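Uncharacterized protein (PDB 4ECO) is of unknown function but folds as a leucine-rich repeat solenoid, and so probably binds other proteins. Local coordinates at residues T487-T501 / T511-F525. Residues are numbered along the deposited sequence; the frame is centred on the assembly and turned at random.
Sequences TYLLTSIDLRFNKLT and TLPYLVGIDLSYNSF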
loop_
_atom_site.group_PDB
_atom_site.type_symbol
_atom_site.label_atom_id
_atom_site.label_comp_id
_atom_site.label_asym_id
_atom_site.label_seq_id
_atom_site.Cartn_x
_atom_site.Cartn_y
_atom_site.Cartn_z
ATOM N N THR A 487 -3.338 7.346 -27.852
ATOM C CA THR A 487 -2.230 8.265 -27.529
ATOM C C THR A 487 -2.723 9.714 -27.269
ATOM O O THR A 487 -2.024 10.473 -26.597
ATOM C CB THR A 487 -1.144 8.258 -28.604
ATOM O OG1 THR A 487 -1.755 8.271 -29.880
ATOM C CG2 THR A 487 -0.262 7.050 -28.517
ATOM N N TYR A 488 -3.935 10.063 -27.723
ATOM C CA TYR A 488 -4.535 11.384 -27.528
ATOM C C TYR A 488 -4.804 11.631 -26.036
ATOM O O TYR A 488 -4.894 12.786 -25.626
ATOM C CB TYR A 488 -5.837 11.533 -28.354
ATOM C CG TYR A 488 -7.024 10.748 -27.822
ATOM C CD1 TYR A 488 -7.209 9.410 -28.156
ATOM C CD2 TYR A 488 -7.966 11.348 -26.991
ATOM C CE1 TYR A 488 -8.281 8.680 -27.646
ATOM C CE2 TYR A 488 -9.046 10.628 -26.478
ATOM C CZ TYR A 488 -9.200 9.296 -26.812
ATOM O OH TYR A 488 -10.253 8.586 -26.292
ATOM N N LEU A 489 -4.910 10.551 -25.234
ATOM C CA LEU A 489 -5.116 10.588 -23.779
ATOM C C LEU A 489 -3.885 11.010 -22.978
ATOM O O LEU A 489 -4.044 11.434 -21.841
ATOM C CB LEU A 489 -5.542 9.204 -23.255
ATOM C CG LEU A 489 -6.878 8.639 -23.730
ATOM C CD1 LEU A 489 -6.977 7.188 -23.389
ATOM C CD2 LEU A 489 -8.046 9.383 -23.103
ATOM N N LEU A 490 -2.667 10.845 -23.526
ATOM C CA LEU A 490 -1.414 11.135 -22.823
ATOM C C LEU A 490 -1.263 12.631 -22.548
ATOM O O LEU A 490 -0.992 13.414 -23.468
ATOM C CB LEU A 490 -0.206 10.607 -23.631
ATOM C CG LEU A 490 1.131 10.540 -22.882
ATOM C CD1 LEU A 490 1.080 9.495 -21.758
ATOM C CD2 LEU A 490 2.253 10.227 -23.839
ATOM N N THR A 491 -1.418 13.013 -21.276
ATOM C CA THR A 491 -1.338 14.413 -20.849
ATOM C C THR A 491 -0.110 14.688 -19.926
ATOM O O THR A 491 0.206 15.857 -19.707
ATOM C CB THR A 491 -2.649 14.840 -20.161
ATOM O OG1 THR A 491 -2.876 14.017 -19.011
ATOM C CG2 THR A 491 -3.857 14.775 -21.116
ATOM N N SER A 492 0.592 13.647 -19.421
ATOM C CA SER A 492 1.766 13.848 -18.549
ATOM C C SER A 492 2.910 12.922 -18.942
ATOM O O SER A 492 2.713 11.721 -19.071
ATOM C CB SER A 492 1.420 13.651 -17.071
ATOM O OG SER A 492 0.451 14.580 -16.609
ATOM N N ILE A 493 4.106 13.495 -19.171
ATOM C CA ILE A 493 5.304 12.752 -19.533
ATOM C C ILE A 493 6.477 13.207 -18.649
ATOM O O ILE A 493 6.908 14.355 -18.742
ATOM C CB ILE A 493 5.646 12.878 -21.039
ATOM C CG1 ILE A 493 4.392 12.682 -21.957
ATOM C CG2 ILE A 493 6.768 11.905 -21.403
ATOM C CD1 ILE A 493 4.648 12.888 -23.461
ATOM N N ASP A 494 6.980 12.298 -17.784
ATOM C CA ASP A 494 8.141 12.530 -16.929
ATOM C C ASP A 494 9.320 11.791 -17.503
ATOM O O ASP A 494 9.306 10.561 -17.588
ATOM C CB ASP A 494 7.884 12.105 -15.489
ATOM C CG ASP A 494 8.700 12.867 -14.463
ATOM O OD1 ASP A 494 9.770 13.390 -14.826
ATOM O OD2 ASP A 494 8.283 12.907 -13.283
ATOM N N LEU A 495 10.308 12.552 -17.987
ATOM C CA LEU A 495 11.514 12.007 -18.605
ATOM C C LEU A 495 12.780 12.526 -17.922
ATOM O O LEU A 495 13.872 12.426 -18.500
ATOM C CB LEU A 495 11.534 12.341 -20.112
ATOM C CG LEU A 495 10.551 11.552 -20.977
ATOM C CD1 LEU A 495 10.236 12.290 -22.237
ATOM C CD2 LEU A 495 11.050 10.125 -21.227
ATOM N N ARG A 496 12.652 13.021 -16.672
ATOM C CA ARG A 496 13.803 13.503 -15.912
ATOM C C ARG A 496 14.857 12.421 -15.755
ATOM O O ARG A 496 14.537 11.220 -15.772
ATOM C CB ARG A 496 13.400 13.985 -14.507
ATOM C CG ARG A 496 12.562 15.258 -14.394
ATOM C CD ARG A 496 12.046 15.377 -12.975
ATOM N NE ARG A 496 11.250 14.189 -12.635
ATOM C CZ ARG A 496 11.077 13.699 -11.414
ATOM N NH1 ARG A 496 11.617 14.301 -10.366
ATOM N NH2 ARG A 496 10.341 12.617 -11.230
ATOM N N PHE A 497 16.107 12.840 -15.562
ATOM C CA PHE A 497 17.231 11.951 -15.289
ATOM C C PHE A 497 17.362 10.869 -16.314
ATOM O O PHE A 497 17.236 9.681 -16.002
ATOM C CB PHE A 497 17.139 11.321 -13.887
ATOM C CG PHE A 497 17.136 12.370 -12.819
ATOM C CD1 PHE A 497 18.321 12.964 -12.408
ATOM C CD2 PHE A 497 15.943 12.810 -12.263
ATOM C CE1 PHE A 497 18.317 13.970 -11.448
ATOM C CE2 PHE A 497 15.933 13.818 -11.299
ATOM C CZ PHE A 497 17.120 14.396 -10.901
ATOM N N ASN A 498 17.637 11.296 -17.536
ATOM C CA ASN A 498 17.952 10.439 -18.662
ATOM C C ASN A 498 19.149 11.084 -19.347
ATOM O O ASN A 498 19.812 11.942 -18.740
ATOM C CB ASN A 498 16.737 10.229 -19.582
ATOM C CG ASN A 498 15.863 9.086 -19.168
ATOM O OD1 ASN A 498 16.103 7.947 -19.527
ATOM N ND2 ASN A 498 14.818 9.359 -18.422
ATOM N N LYS A 499 19.457 10.681 -20.575
ATOM C CA LYS A 499 20.580 11.251 -21.282
ATOM C C LYS A 499 20.087 11.682 -22.658
ATOM O O LYS A 499 20.803 11.535 -23.652
ATOM C CB LYS A 499 21.732 10.227 -21.322
ATOM C CG LYS A 499 22.451 10.062 -19.981
ATOM C CD LYS A 499 23.333 8.849 -19.965
ATOM C CE LYS A 499 24.123 8.736 -18.682
ATOM N NZ LYS A 499 24.978 7.507 -18.664
ATOM N N LEU A 500 18.844 12.238 -22.698
ATOM C CA LEU A 500 18.147 12.645 -23.912
ATOM C C LEU A 500 18.772 13.849 -24.588
ATOM O O LEU A 500 19.005 14.867 -23.947
ATOM C CB LEU A 500 16.670 12.960 -23.617
ATOM C CG LEU A 500 15.747 11.785 -23.262
ATOM C CD1 LEU A 500 14.444 12.281 -22.680
ATOM C CD2 LEU A 500 15.441 10.935 -24.481
ATOM N N THR A 501 18.984 13.743 -25.906
ATOM C CA THR A 501 19.509 14.816 -26.782
ATOM C C THR A 501 18.499 15.179 -27.848
ATOM O O THR A 501 18.585 16.279 -28.420
ATOM C CB THR A 501 20.824 14.424 -27.457
ATOM O OG1 THR A 501 20.666 13.134 -28.042
ATOM C CG2 THR A 501 22.016 14.430 -26.496
ATOM N N THR A 511 -0.103 14.238 -32.677
ATOM C CA THR A 511 -0.156 12.909 -32.074
ATOM C C THR A 511 -0.588 13.047 -30.582
ATOM O O THR A 511 -1.436 12.266 -30.126
ATOM C CB THR A 511 1.194 12.175 -32.262
ATOM O OG1 THR A 511 2.111 12.713 -31.342
ATOM C CG2 THR A 511 1.779 12.314 -33.691
ATOM N N LEU A 512 -0.048 14.085 -29.869
ATOM C CA LEU A 512 -0.319 14.454 -28.464
ATOM C C LEU A 512 -1.133 15.772 -28.370
ATOM O O LEU A 512 -0.603 16.788 -27.891
ATOM C CB LEU A 512 1.011 14.620 -27.693
ATOM C CG LEU A 512 1.946 13.446 -27.551
ATOM C CD1 LEU A 512 3.132 13.843 -26.721
ATOM C CD2 LEU A 512 1.253 12.249 -26.936
ATOM N N PRO A 513 -2.406 15.807 -28.837
ATOM C CA PRO A 513 -3.151 17.083 -28.836
ATOM C C PRO A 513 -3.539 17.630 -27.466
ATOM O O PRO A 513 -3.919 18.797 -27.392
ATOM C CB PRO A 513 -4.431 16.737 -29.603
ATOM C CG PRO A 513 -4.584 15.286 -29.456
ATOM C CD PRO A 513 -3.207 14.740 -29.470
ATOM N N TYR A 514 -3.472 16.811 -26.406
ATOM C CA TYR A 514 -3.923 17.236 -25.092
ATOM C C TYR A 514 -2.806 17.224 -24.025
ATOM O O TYR A 514 -3.121 17.295 -22.834
ATOM C CB TYR A 514 -5.092 16.344 -24.651
ATOM C CG TYR A 514 -6.257 16.455 -25.602
ATOM C CD1 TYR A 514 -7.034 17.609 -25.651
ATOM C CD2 TYR A 514 -6.548 15.435 -26.496
ATOM C CE1 TYR A 514 -8.088 17.731 -26.553
ATOM C CE2 TYR A 514 -7.594 15.548 -27.404
ATOM C CZ TYR A 514 -8.368 16.696 -27.428
ATOM O OH TYR A 514 -9.397 16.814 -28.337
ATOM N N LEU A 515 -1.515 17.244 -24.447
ATOM C CA LEU A 515 -0.390 17.256 -23.518
ATOM C C LEU A 515 -0.511 18.430 -22.522
ATOM O O LEU A 515 -0.809 19.544 -22.940
ATOM C CB LEU A 515 0.938 17.332 -24.279
ATOM C CG LEU A 515 2.211 17.229 -23.406
ATOM C CD1 LEU A 515 2.311 15.881 -22.728
ATOM C CD2 LEU A 515 3.458 17.548 -24.217
ATOM N N VAL A 516 -0.318 18.165 -21.210
ATOM C CA VAL A 516 -0.459 19.202 -20.184
ATOM C C VAL A 516 0.920 19.490 -19.548
ATOM O O VAL A 516 1.299 20.655 -19.391
ATOM C CB VAL A 516 -1.542 18.804 -19.134
ATOM C CG1 VAL A 516 -1.499 19.688 -17.903
ATOM C CG2 VAL A 516 -2.934 18.858 -19.749
ATOM N N GLY A 517 1.650 18.434 -19.207
ATOM C CA GLY A 517 2.951 18.551 -18.569
ATOM C C GLY A 517 4.007 17.627 -19.113
ATOM O O GLY A 517 3.757 16.457 -19.387
ATOM N N ILE A 518 5.193 18.170 -19.277
ATOM C CA ILE A 518 6.353 17.425 -19.709
ATOM C C ILE A 518 7.577 17.929 -18.907
ATOM O O ILE A 518 7.805 19.141 -18.782
ATOM C CB ILE A 518 6.559 17.465 -21.246
ATOM C CG1 ILE A 518 7.713 16.519 -21.686
ATOM C CG2 ILE A 518 6.689 18.883 -21.798
ATOM C CD1 ILE A 518 7.620 16.035 -23.121
ATOM N N ASP A 519 8.328 16.975 -18.320
ATOM C CA ASP A 519 9.524 17.342 -17.586
ATOM C C ASP A 519 10.733 16.628 -18.168
ATOM O O ASP A 519 10.852 15.425 -18.081
ATOM C CB ASP A 519 9.397 17.081 -16.096
ATOM C CG ASP A 519 10.331 17.937 -15.250
ATOM O OD1 ASP A 519 11.419 18.307 -15.751
ATOM O OD2 ASP A 519 9.979 18.218 -14.078
ATOM N N LEU A 520 11.592 17.389 -18.813
ATOM C CA LEU A 520 12.827 16.921 -19.436
ATOM C C LEU A 520 14.051 17.381 -18.620
ATOM O O LEU A 520 15.173 17.382 -19.137
ATOM C CB LEU A 520 12.918 17.458 -20.890
ATOM C CG LEU A 520 11.734 17.171 -21.826
ATOM C CD1 LEU A 520 11.797 18.038 -23.025
ATOM C CD2 LEU A 520 11.670 15.700 -22.211
ATOM N N SER A 521 13.834 17.769 -17.349
ATOM C CA SER A 521 14.913 18.227 -16.497
ATOM C C SER A 521 15.911 17.107 -16.271
ATOM O O SER A 521 15.513 15.931 -16.139
ATOM C CB SER A 521 14.383 18.741 -15.169
ATOM O OG SER A 521 13.672 19.950 -15.345
ATOM N N TYR A 522 17.224 17.478 -16.268
ATOM C CA TYR A 522 18.351 16.557 -16.069
ATOM C C TYR A 522 18.478 15.616 -17.250
ATOM O O TYR A 522 18.290 14.404 -17.134
ATOM C CB TYR A 522 18.220 15.774 -14.758
ATOM C CG TYR A 522 18.272 16.683 -13.561
ATOM C CD1 TYR A 522 19.487 17.056 -13.007
ATOM C CD2 TYR A 522 17.103 17.195 -12.991
ATOM C CE1 TYR A 522 19.547 17.882 -11.888
ATOM C CE2 TYR A 522 17.153 18.034 -11.877
ATOM C CZ TYR A 522 18.387 18.396 -11.345
ATOM O OH TYR A 522 18.521 19.216 -10.247
ATOM N N ASN A 523 18.808 16.203 -18.390
ATOM C CA ASN A 523 18.994 15.502 -19.636
ATOM C C ASN A 523 20.172 16.141 -20.395
ATOM O O ASN A 523 20.983 16.834 -19.784
ATOM C CB ASN A 523 17.692 15.468 -20.441
ATOM C CG ASN A 523 16.865 14.249 -20.102
ATOM O OD1 ASN A 523 17.224 13.124 -20.444
ATOM N ND2 ASN A 523 15.752 14.439 -19.412
ATOM N N SER A 524 20.318 15.867 -21.692
ATOM C CA SER A 524 21.509 16.325 -22.397
ATOM C C SER A 524 21.205 17.136 -23.650
ATOM O O SER A 524 22.041 17.182 -24.546
ATOM C CB SER A 524 22.358 15.114 -22.766
ATOM O OG SER A 524 22.627 14.359 -21.595
ATOM N N PHE A 525 20.069 17.820 -23.688
ATOM C CA PHE A 525 19.710 18.665 -24.823
ATOM C C PHE A 525 20.651 19.833 -24.964
ATOM O O PHE A 525 20.907 20.534 -23.978
ATOM C CB PHE A 525 18.264 19.209 -24.679
ATOM C CG PHE A 525 17.203 18.149 -24.828
ATOM C CD1 PHE A 525 16.782 17.733 -26.096
ATOM C CD2 PHE A 525 16.650 17.535 -23.708
ATOM C CE1 PHE A 525 15.818 16.722 -26.237
ATOM C CE2 PHE A 525 15.701 16.519 -23.848
ATOM C CZ PHE A 525 15.286 16.123 -25.107
HETATM O O HOH W 1 -2.399 13.930 -25.925
#
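Asn-523 donates from ND2 to Leu-495 O (2.9 Å, nearly straight at 169°) and accepts at OD1 from Leu-500 N (2.9 Å); ND2 also donates to Leu-520 O. Leu-495 O is gripped twice, since the ND2 of Asn-498, whose OD1 accepts from Leu-469 N, reaches it from the opposite face of its plane. This is the asparagine ladder of leucine-rich repeats. An alanine in place of Asn-523 would probably leave Leu-500 N without its acceptor and let the turn around it shift.

Between the parallel strands the bonds run Ile-493 N to Gly-517 O, Asp-519 N to Ile-493 O and Leu-495 N to Asp-519 O. Thr-491 O takes both Val-516 N (2.8 Å) and Gly-517 N, and a water bridges Tyr-488 O, Leu-490 O and Tyr-514 N. Asp-519 OD1 closes an Asx turn, accepting N and OG of Ser-521; Asp-494 OD1 holds Arg-496 NE in a salt bridge (2.8 Å). The Phe-497 and Tyr-522 rings form an offset stack, centroids 4.4 Å apart and planes at 12°; both have CG anti to the carbonyl carbon (chi1 near -60°), which sets them side by side. On the face of the strands away from helix 160-168, inside the solenoid, Ile-493 CD1 meets Leu-512 CD1 tip to tip (3.7 Å).

Strand 461-463 pairs in parallel with 492-494, and strand 540-542 with 517-519; helix 160-168 packs against Ser-492, Asp-494, Val-516 and Asp-519, with Ser-159 bonding both aspartates.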